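Local coordinates for protein tyrocidine synthetase 3 (PDB 2JGP) that forms part of a nonribosomal peptide synthetase, in which its condensation domain probably joins carrier-bound aminoacyl and peptidyl units during assembly of the antibiotic tyrocidine, at residues Tyr119-Leu131 with Asp212-Asp226. Numbering follows the deposited sequence.
Sequences YNMPSTMLIEGKL and DRYVLFTDMHHSISD
Thr218 and Ser123 face each other as a hydrogen-bonded pair where antiparallel strands 123-129 and 213-220 run side by side in the mixed sheet of the condensation domain, a fold of the CoA-dependent acyltransferase type. The second strand leads into the sequence HHSISDG, which matches the family's HHxxxDG motif. Small hydroxyl residues suit this pair because a water fits beside them, bonded to Ser123 OG, Thr218 OG1 and Leu216 O. Further along the same face come mostly apolar residues: Met125 CE lies 3.7 Å from Leu216 CD2, the two side chains lying side by side. Leu131, in the loop after strand 123-129, sets CD1 over the ring of Tyr214, 3.9 Å from its centroid, while Gly129 O meets that ring at its edge. On the other face Thr124 CG2 reaches the edge of the Phe217 ring. Glu128 and Arg213 run alongside each other to a weak salt bridge, OE2 to NH1 at 3.3 Å; the arginine's stronger partner is Glu180, met by NH2. At the motif end Met121 crosses His222 at about a right angle. Met121 CG lies beside the backbone N (chi1 -62°), and an extended chi2 carries SD over one imidazole face, 3.8 Å from the centroid; a soft, polarisable sulfur suits this flat surface. The His221 ring is held by NE2 to Asp110 and ND1 to Ser223. Asp219 uses both oxygens. Met121 N divides its hydrogen between Asp219 OD1, 3.0 Å away, and Met220 O. Asn120 ND2, which also bonds Gln192 O, meets Asp219 OD2 at 2.8 Å, on the syn side but clearly out of the carboxylate plane. That bond is nearly straight at 168°, with amide and carboxylate planes 54° apart.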
ATOM      1  N   TYR A 119     -17.289  -1.099  -0.684  1.00 69.83           N
ATOM      2  CA  TYR A 119     -16.245  -1.954  -0.104  1.00 68.65           C
ATOM      3  C   TYR A 119     -16.202  -3.358  -0.717  1.00 67.30           C
ATOM      4  O   TYR A 119     -15.532  -4.248  -0.194  1.00 66.64           O
ATOM      5  CB  TYR A 119     -16.405  -2.062   1.413  1.00 69.27           C
ATOM      6  CG  TYR A 119     -16.088  -0.785   2.157  1.00 69.59           C
ATOM      7  CD1 TYR A 119     -16.986  -0.248   3.070  1.00 71.57           C
ATOM      8  CD2 TYR A 119     -14.880  -0.124   1.957  1.00 71.09           C
ATOM      9  CE1 TYR A 119     -16.691   0.928   3.761  1.00 72.04           C
ATOM     10  CE2 TYR A 119     -14.579   1.047   2.634  1.00 71.36           C
ATOM     11  CZ  TYR A 119     -15.481   1.565   3.534  1.00 72.28           C
ATOM     12  OH  TYR A 119     -15.173   2.725   4.204  1.00 72.60           O
ATOM     13  N   ASN A 120     -16.919  -3.559  -1.815  1.00 65.64           N
ATOM     14  CA  ASN A 120     -16.793  -4.799  -2.572  1.00 65.06           C
ATOM     15  C   ASN A 120     -15.476  -4.835  -3.343  1.00 64.24           C
ATOM     16  O   ASN A 120     -14.915  -3.795  -3.691  1.00 63.13           O
ATOM     17  CB  ASN A 120     -17.969  -4.976  -3.529  1.00 65.07           C
ATOM     18  CG  ASN A 120     -19.263  -5.249  -2.799  1.00 66.09           C
ATOM     19  OD1 ASN A 120     -19.673  -4.471  -1.934  1.00 66.25           O
ATOM     20  ND2 ASN A 120     -19.907  -6.367  -3.126  1.00 66.33           N
ATOM     21  N   MET A 121     -14.993  -6.049  -3.590  1.00 63.57           N
ATOM     22  CA  MET A 121     -13.783  -6.280  -4.354  1.00 63.37           C
ATOM     23  C   MET A 121     -14.064  -7.337  -5.418  1.00 63.07           C
ATOM     24  O   MET A 121     -13.580  -8.465  -5.313  1.00 62.84           O
ATOM     25  CB  MET A 121     -12.678  -6.786  -3.429  1.00 63.40           C
ATOM     26  CG  MET A 121     -12.283  -5.811  -2.348  1.00 63.86           C
ATOM     27  SD  MET A 121     -11.033  -6.492  -1.247  1.00 65.33           S
ATOM     28  CE  MET A 121      -9.622  -6.619  -2.339  1.00 66.37           C
ATOM     29  N   PRO A 122     -14.869  -6.990  -6.432  1.00 63.32           N
ATOM     30  CA  PRO A 122     -15.200  -7.961  -7.472  1.00 63.46           C
ATOM     31  C   PRO A 122     -14.086  -8.163  -8.499  1.00 63.72           C
ATOM     32  O   PRO A 122     -13.359  -7.223  -8.819  1.00 63.04           O
ATOM     33  CB  PRO A 122     -16.421  -7.338  -8.147  1.00 63.89           C
ATOM     34  CG  PRO A 122     -16.247  -5.880  -7.953  1.00 63.80           C
ATOM     35  CD  PRO A 122     -15.547  -5.699  -6.645  1.00 63.46           C
ATOM     36  N   SER A 123     -13.972  -9.389  -9.007  1.00 64.05           N
ATOM     37  CA  SER A 123     -13.085  -9.701 -10.123  1.00 64.46           C
ATOM     38  C   SER A 123     -13.762 -10.718 -11.040  1.00 64.80           C
ATOM     39  O   SER A 123     -14.637 -11.482 -10.611  1.00 64.01           O
ATOM     40  CB  SER A 123     -11.754 -10.260  -9.626  1.00 64.83           C
ATOM     41  OG  SER A 123     -11.927 -11.523  -9.002  1.00 65.91           O
ATOM     42  N   THR A 124     -13.362 -10.702 -12.306  1.00 65.12           N
ATOM     43  CA  THR A 124     -13.835 -11.669 -13.287  1.00 65.82           C
ATOM     44  C   THR A 124     -12.631 -12.214 -14.036  1.00 66.20           C
ATOM     45  O   THR A 124     -11.682 -11.479 -14.320  1.00 66.14           O
ATOM     46  CB  THR A 124     -14.824 -11.042 -14.285  1.00 65.83           C
ATOM     47  OG1 THR A 124     -14.222  -9.896 -14.902  1.00 66.59           O
ATOM     48  CG2 THR A 124     -16.100 -10.621 -13.578  1.00 66.48           C
ATOM     49  N   MET A 125     -12.669 -13.510 -14.327  1.00 66.73           N
ATOM     50  CA  MET A 125     -11.586 -14.185 -15.025  1.00 67.40           C
ATOM     51  C   MET A 125     -12.183 -15.060 -16.107  1.00 67.34           C
ATOM     52  O   MET A 125     -13.099 -15.836 -15.835  1.00 67.27           O
ATOM     53  CB  MET A 125     -10.795 -15.044 -14.040  1.00 67.78           C
ATOM     54  CG  MET A 125      -9.594 -15.752 -14.638  1.00 69.61           C
ATOM     55  SD  MET A 125      -8.446 -16.286 -13.354  1.00 73.81           S
ATOM     56  CE  MET A 125      -9.523 -17.304 -12.346  1.00 73.16           C
ATOM     57  N   LEU A 126     -11.682 -14.912 -17.332  1.00 67.36           N
ATOM     58  CA  LEU A 126     -12.059 -15.797 -18.433  1.00 67.47           C
ATOM     59  C   LEU A 126     -11.201 -17.058 -18.372  1.00 67.48           C
ATOM     60  O   LEU A 126      -9.967 -16.982 -18.425  1.00 67.43           O
ATOM     61  CB  LEU A 126     -11.865 -15.106 -19.790  1.00 67.44           C
ATOM     62  CG  LEU A 126     -12.166 -15.963 -21.028  1.00 67.63           C
ATOM     63  CD1 LEU A 126     -13.629 -16.403 -21.044  1.00 66.91           C
ATOM     64  CD2 LEU A 126     -11.814 -15.219 -22.309  1.00 67.75           C
ATOM     65  N   ILE A 127     -11.860 -18.210 -18.258  1.00 67.53           N
ATOM     66  CA  ILE A 127     -11.182 -19.501 -18.224  1.00 67.69           C
ATOM     67  C   ILE A 127     -11.531 -20.277 -19.486  1.00 67.87           C
ATOM     68  O   ILE A 127     -12.693 -20.613 -19.709  1.00 67.62           O
ATOM     69  CB  ILE A 127     -11.591 -20.332 -16.994  1.00 67.66           C
ATOM     70  CG1 ILE A 127     -11.281 -19.566 -15.702  1.00 67.51           C
ATOM     71  CG2 ILE A 127     -10.868 -21.682 -17.001  1.00 67.63           C
ATOM     72  CD1 ILE A 127     -11.670 -20.311 -14.438  1.00 67.31           C
ATOM     73  N   GLU A 128     -10.516 -20.548 -20.304  1.00 68.27           N
ATOM     74  CA  GLU A 128     -10.685 -21.292 -21.545  1.00 68.74           C
ATOM     75  C   GLU A 128      -9.962 -22.630 -21.444  1.00 68.78           C
ATOM     76  O   GLU A 128      -8.732 -22.680 -21.380  1.00 68.72           O
ATOM     77  CB  GLU A 128     -10.157 -20.476 -22.726  1.00 69.01           C
ATOM     78  CG  GLU A 128     -11.088 -19.343 -23.134  1.00 69.84           C
ATOM     79  CD  GLU A 128     -10.383 -18.235 -23.895  1.00 71.00           C
ATOM     80  OE1 GLU A 128      -9.443 -17.626 -23.337  1.00 72.24           O
ATOM     81  OE2 GLU A 128     -10.784 -17.958 -25.044  1.00 71.21           O
ATOM     82  N   GLY A 129     -10.741 -23.708 -21.421  1.00 68.79           N
ATOM     83  CA  GLY A 129     -10.215 -25.055 -21.225  1.00 68.88           C
ATOM     84  C   GLY A 129     -11.265 -25.960 -20.609  1.00 68.91           C
ATOM     85  O   GLY A 129     -12.438 -25.596 -20.536  1.00 68.70           O
ATOM     86  N   LYS A 130     -10.838 -27.130 -20.142  1.00 69.05           N
ATOM     87  CA  LYS A 130     -11.770 -28.164 -19.686  1.00 69.18           C
ATOM     88  C   LYS A 130     -12.573 -27.721 -18.460  1.00 69.10           C
ATOM     89  O   LYS A 130     -13.801 -27.616 -18.533  1.00 69.59           O
ATOM     90  CB  LYS A 130     -11.030 -29.480 -19.406  1.00 69.25           C
ATOM     91  CG  LYS A 130     -10.254 -30.045 -20.597  1.00 69.59           C
ATOM     92  CD  LYS A 130     -11.125 -30.290 -21.835  1.00 69.98           C
ATOM     93  CE  LYS A 130     -12.148 -31.399 -21.614  1.00 70.01           C
ATOM     94  NZ  LYS A 130     -12.837 -31.775 -22.878  1.00 69.87           N
ATOM     95  N   LEU A 131     -11.868 -27.465 -17.358  1.00 68.67           N
ATOM     96  CA  LEU A 131     -12.435 -26.944 -16.099  1.00 68.29           C
ATOM     97  C   LEU A 131     -13.528 -27.826 -15.472  1.00 67.93           C
ATOM     98  O   LEU A 131     -14.563 -28.084 -16.089  1.00 68.01           O
ATOM     99  CB  LEU A 131     -12.960 -25.509 -16.284  1.00 68.18           C
ATOM    100  CG  LEU A 131     -12.542 -24.462 -15.238  1.00 68.52           C
ATOM    101  CD1 LEU A 131     -13.587 -23.354 -15.140  1.00 67.51           C
ATOM    102  CD2 LEU A 131     -12.288 -25.068 -13.859  1.00 68.57           C
ATOM    103  N   ASP A 212     -15.968 -24.937 -23.871  1.00 62.34           N
ATOM    104  CA  ASP A 212     -14.874 -24.988 -22.894  1.00 62.27           C
ATOM    105  C   ASP A 212     -14.514 -23.565 -22.471  1.00 62.02           C
ATOM    106  O   ASP A 212     -13.343 -23.203 -22.401  1.00 61.53           O
ATOM    107  CB  ASP A 212     -13.642 -25.708 -23.487  1.00 62.43           C
ATOM    108  CG  ASP A 212     -13.724 -27.230 -23.375  1.00 62.72           C
ATOM    109  OD1 ASP A 212     -14.290 -27.753 -22.392  1.00 63.43           O
ATOM    110  OD2 ASP A 212     -13.198 -27.911 -24.276  1.00 64.09           O
ATOM    111  N   ARG A 213     -15.539 -22.762 -22.187  1.00 61.94           N
ATOM    112  CA  ARG A 213     -15.356 -21.354 -21.868  1.00 61.84           C
ATOM    113  C   ARG A 213     -16.186 -21.006 -20.642  1.00 61.53           C
ATOM    114  O   ARG A 213     -17.391 -21.262 -20.613  1.00 61.38           O
ATOM    115  CB  ARG A 213     -15.775 -20.462 -23.039  1.00 61.98           C
ATOM    116  CG  ARG A 213     -15.093 -20.775 -24.378  1.00 63.38           C
ATOM    117  CD  ARG A 213     -14.427 -19.534 -24.949  1.00 64.79           C
ATOM    118  NE  ARG A 213     -15.381 -18.452 -25.181  1.00 66.14           N
ATOM    119  CZ  ARG A 213     -15.098 -17.150 -25.115  1.00 66.97           C
ATOM    120  NH1 ARG A 213     -13.878 -16.716 -24.807  1.00 67.24           N
ATOM    121  NH2 ARG A 213     -16.055 -16.266 -25.348  1.00 67.50           N
ATOM    122  N   TYR A 214     -15.530 -20.426 -19.641  1.00 61.31           N
ATOM    123  CA  TYR A 214     -16.171 -20.066 -18.382  1.00 61.16           C
ATOM    124  C   TYR A 214     -15.735 -18.674 -17.936  1.00 61.16           C
ATOM    125  O   TYR A 214     -14.628 -18.230 -18.249  1.00 61.37           O
ATOM    126  CB  TYR A 214     -15.794 -21.067 -17.289  1.00 60.88           C
ATOM    127  CG  TYR A 214     -16.104 -22.516 -17.599  1.00 60.81           C
ATOM    128  CD1 TYR A 214     -15.193 -23.311 -18.283  1.00 60.58           C
ATOM    129  CD2 TYR A 214     -17.297 -23.096 -17.181  1.00 60.98           C
ATOM    130  CE1 TYR A 214     -15.472 -24.648 -18.564  1.00 60.79           C
ATOM    131  CE2 TYR A 214     -17.581 -24.423 -17.448  1.00 59.62           C
ATOM    132  CZ  TYR A 214     -16.665 -25.195 -18.140  1.00 60.59           C
ATOM    133  OH  TYR A 214     -16.950 -26.512 -18.405  1.00 58.37           O
ATOM    134  N   VAL A 215     -16.610 -17.991 -17.205  1.00 61.26           N
ATOM    135  CA  VAL A 215     -16.232 -16.773 -16.490  1.00 61.13           C
ATOM    136  C   VAL A 215     -16.367 -17.031 -14.998  1.00 61.41           C
ATOM    137  O   VAL A 215     -17.438 -17.404 -14.527  1.00 61.51           O
ATOM    138  CB  VAL A 215     -17.104 -15.567 -16.883  1.00 61.12           C
ATOM    139  CG1 VAL A 215     -16.745 -14.346 -16.023  1.00 60.30           C
ATOM    140  CG2 VAL A 215     -16.925 -15.257 -18.358  1.00 60.45           C
ATOM    141  N   LEU A 216     -15.270 -16.858 -14.268  1.00 61.63           N
ATOM    142  CA  LEU A 216     -15.278 -17.000 -12.815  1.00 61.70           C
ATOM    143  C   LEU A 216     -15.456 -15.632 -12.185  1.00 61.60           C
ATOM    144  O   LEU A 216     -14.584 -14.771 -12.294  1.00 61.74           O
ATOM    145  CB  LEU A 216     -13.975 -17.633 -12.321  1.00 61.84           C
ATOM    146  CG  LEU A 216     -13.892 -17.982 -10.831  1.00 62.46           C
ATOM    147  CD1 LEU A 216     -14.916 -19.065 -10.476  1.00 63.16           C
ATOM    148  CD2 LEU A 216     -12.486 -18.434 -10.475  1.00 62.90           C
ATOM    149  N   PHE A 217     -16.589 -15.435 -11.522  1.00 61.75           N
ATOM    150  CA  PHE A 217     -16.851 -14.203 -10.793  1.00 61.65           C
ATOM    151  C   PHE A 217     -16.592 -14.427  -9.310  1.00 61.87           C
ATOM    152  O   PHE A 217     -17.157 -15.342  -8.715  1.00 61.75           O
ATOM    153  CB  PHE A 217     -18.297 -13.749 -11.007  1.00 61.67           C
ATOM    154  CG  PHE A 217     -18.711 -12.630 -10.099  1.00 61.03           C
ATOM    155  CD1 PHE A 217     -18.484 -11.310 -10.458  1.00 60.33           C
ATOM    156  CD2 PHE A 217     -19.319 -12.897  -8.871  1.00 61.41           C
ATOM    157  CE1 PHE A 217     -18.852 -10.267  -9.607  1.00 60.92           C
ATOM    158  CE2 PHE A 217     -19.691 -11.860  -8.022  1.00 61.50           C
ATOM    159  CZ  PHE A 217     -19.454 -10.545  -8.390  1.00 60.64           C
ATOM    160  N   THR A 218     -15.754 -13.580  -8.719  1.00 62.09           N
ATOM    161  CA  THR A 218     -15.442 -13.659  -7.297  1.00 62.45           C
ATOM    162  C   THR A 218     -15.626 -12.280  -6.673  1.00 62.42           C
ATOM    163  O   THR A 218     -15.280 -11.267  -7.279  1.00 62.71           O
ATOM    164  CB  THR A 218     -14.000 -14.157  -7.064  1.00 62.38           C
ATOM    165  OG1 THR A 218     -13.816 -15.433  -7.701  1.00 63.99           O
ATOM    166  CG2 THR A 218     -13.703 -14.288  -5.571  1.00 63.74           C
ATOM    167  N   ASP A 219     -16.200 -12.240  -5.477  1.00 62.32           N
ATOM    168  CA  ASP A 219     -16.362 -10.982  -4.750  1.00 62.25           C
ATOM    169  C   ASP A 219     -16.123 -11.244  -3.275  1.00 62.08           C
ATOM    170  O   ASP A 219     -16.388 -12.340  -2.779  1.00 61.83           O
ATOM    171  CB  ASP A 219     -17.754 -10.397  -4.979  1.00 62.40           C
ATOM    172  CG  ASP A 219     -17.850  -8.918  -4.613  1.00 62.96           C
ATOM    173  OD1 ASP A 219     -16.869  -8.330  -4.106  1.00 64.48           O
ATOM    174  OD2 ASP A 219     -18.926  -8.337  -4.857  1.00 62.66           O
ATOM    175  N   MET A 220     -15.597 -10.239  -2.586  1.00 62.07           N
ATOM    176  CA  MET A 220     -15.354 -10.342  -1.158  1.00 61.99           C
ATOM    177  C   MET A 220     -15.372  -8.952  -0.581  1.00 61.81           C
ATOM    178  O   MET A 220     -15.276  -7.964  -1.324  1.00 61.70           O
ATOM    179  CB  MET A 220     -14.019 -11.051  -0.868  1.00 62.43           C
ATOM    180  CG  MET A 220     -12.764 -10.297  -1.292  1.00 63.23           C
ATOM    181  SD  MET A 220     -11.274 -11.337  -1.347  1.00 65.36           S
ATOM    182  CE  MET A 220     -11.460 -12.109  -2.958  1.00 66.74           C
ATOM    183  N   HIS A 221     -15.523  -8.872   0.736  1.00 61.36           N
ATOM    184  CA  HIS A 221     -15.647  -7.592   1.396  1.00 61.06           C
ATOM    185  C   HIS A 221     -14.267  -7.081   1.806  1.00 61.02           C
ATOM    186  O   HIS A 221     -13.437  -7.844   2.285  1.00 60.50           O
ATOM    187  CB  HIS A 221     -16.565  -7.697   2.606  1.00 61.38           C
ATOM    188  CG  HIS A 221     -17.015  -6.369   3.118  1.00 60.54           C
ATOM    189  ND1 HIS A 221     -16.291  -5.646   4.041  1.00 60.15           N
ATOM    190  CD2 HIS A 221     -18.091  -5.609   2.804  1.00 60.73           C
ATOM    191  CE1 HIS A 221     -16.912  -4.510   4.292  1.00 60.20           C
ATOM    192  NE2 HIS A 221     -18.007  -4.462   3.555  1.00 60.03           N
ATOM    193  N   HIS A 222     -14.035  -5.783   1.617  1.00 60.73           N
ATOM    194  CA  HIS A 222     -12.702  -5.205   1.828  1.00 61.03           C
ATOM    195  C   HIS A 222     -12.234  -5.248   3.289  1.00 61.14           C
ATOM    196  O   HIS A 222     -11.048  -5.048   3.559  1.00 61.14           O
ATOM    197  CB  HIS A 222     -12.640  -3.760   1.305  1.00 61.22           C
ATOM    198  CG  HIS A 222     -11.304  -3.385   0.734  1.00 61.99           C
ATOM    199  ND1 HIS A 222     -10.117  -3.693   1.364  1.00 61.51           N
ATOM    200  CD2 HIS A 222     -10.968  -2.745  -0.411  1.00 62.49           C
ATOM    201  CE1 HIS A 222      -9.108  -3.240   0.640  1.00 62.77           C
ATOM    202  NE2 HIS A 222      -9.595  -2.672  -0.448  1.00 62.41           N
ATOM    203  N   SER A 223     -13.150  -5.508   4.221  1.00 61.16           N
ATOM    204  CA  SER A 223     -12.806  -5.644   5.647  1.00 61.22           C
ATOM    205  C   SER A 223     -11.961  -6.883   5.962  1.00 61.19           C
ATOM    206  O   SER A 223     -11.333  -6.955   7.023  1.00 61.46           O
ATOM    207  CB  SER A 223     -14.078  -5.676   6.506  1.00 61.26           C
ATOM    208  OG  SER A 223     -14.887  -6.792   6.166  1.00 61.47           O
ATOM    209  N   ILE A 224     -11.954  -7.860   5.058  1.00 61.43           N
ATOM    210  CA  ILE A 224     -11.190  -9.105   5.261  1.00 61.58           C
ATOM    211  C   ILE A 224     -10.175  -9.389   4.146  1.00 61.64           C
ATOM    212  O   ILE A 224      -9.643 -10.496   4.032  1.00 61.68           O
ATOM    213  CB  ILE A 224     -12.144 -10.315   5.513  1.00 61.68           C
ATOM    214  CG1 ILE A 224     -13.192 -10.489   4.411  1.00 62.25           C
ATOM    215  CG2 ILE A 224     -12.860 -10.138   6.837  1.00 61.22           C
ATOM    216  CD1 ILE A 224     -12.650 -10.969   3.100  1.00 62.83           C
ATOM    217  N   SER A 225      -9.881  -8.378   3.336  1.00 61.58           N
ATOM    218  CA  SER A 225      -8.976  -8.556   2.207  1.00 61.64           C
ATOM    219  C   SER A 225      -8.353  -7.233   1.768  1.00 61.65           C
ATOM    220  O   SER A 225      -8.645  -6.179   2.337  1.00 61.36           O
ATOM    221  CB  SER A 225      -9.728  -9.214   1.048  1.00 61.83           C
ATOM    222  OG  SER A 225      -8.847  -9.657   0.042  1.00 62.14           O
ATOM    223  N   ASP A 226      -7.453  -7.319   0.792  1.00 61.29           N
ATOM    224  CA  ASP A 226      -6.924  -6.156   0.083  1.00 61.36           C
ATOM    225  C   ASP A 226      -6.274  -6.613  -1.227  1.00 61.75           C
ATOM    226  O   ASP A 226      -6.308  -7.808  -1.561  1.00 61.42           O
ATOM    227  CB  ASP A 226      -5.979  -5.295   0.966  1.00 61.08           C
ATOM    228  CG  ASP A 226      -4.719  -6.016   1.397  1.00 61.07           C
ATOM    229  OD1 ASP A 226      -4.423  -7.109   0.870  1.00 60.14           O
ATOM    230  OD2 ASP A 226      -4.002  -5.456   2.268  1.00 61.01           O
TER
HETATM  231  O   HOH W   1     -12.293 -10.784  -6.206  1.00 46.60           O
HETATM  232  O   HOH W   2     -12.689 -14.177 -10.285  1.00 43.22           O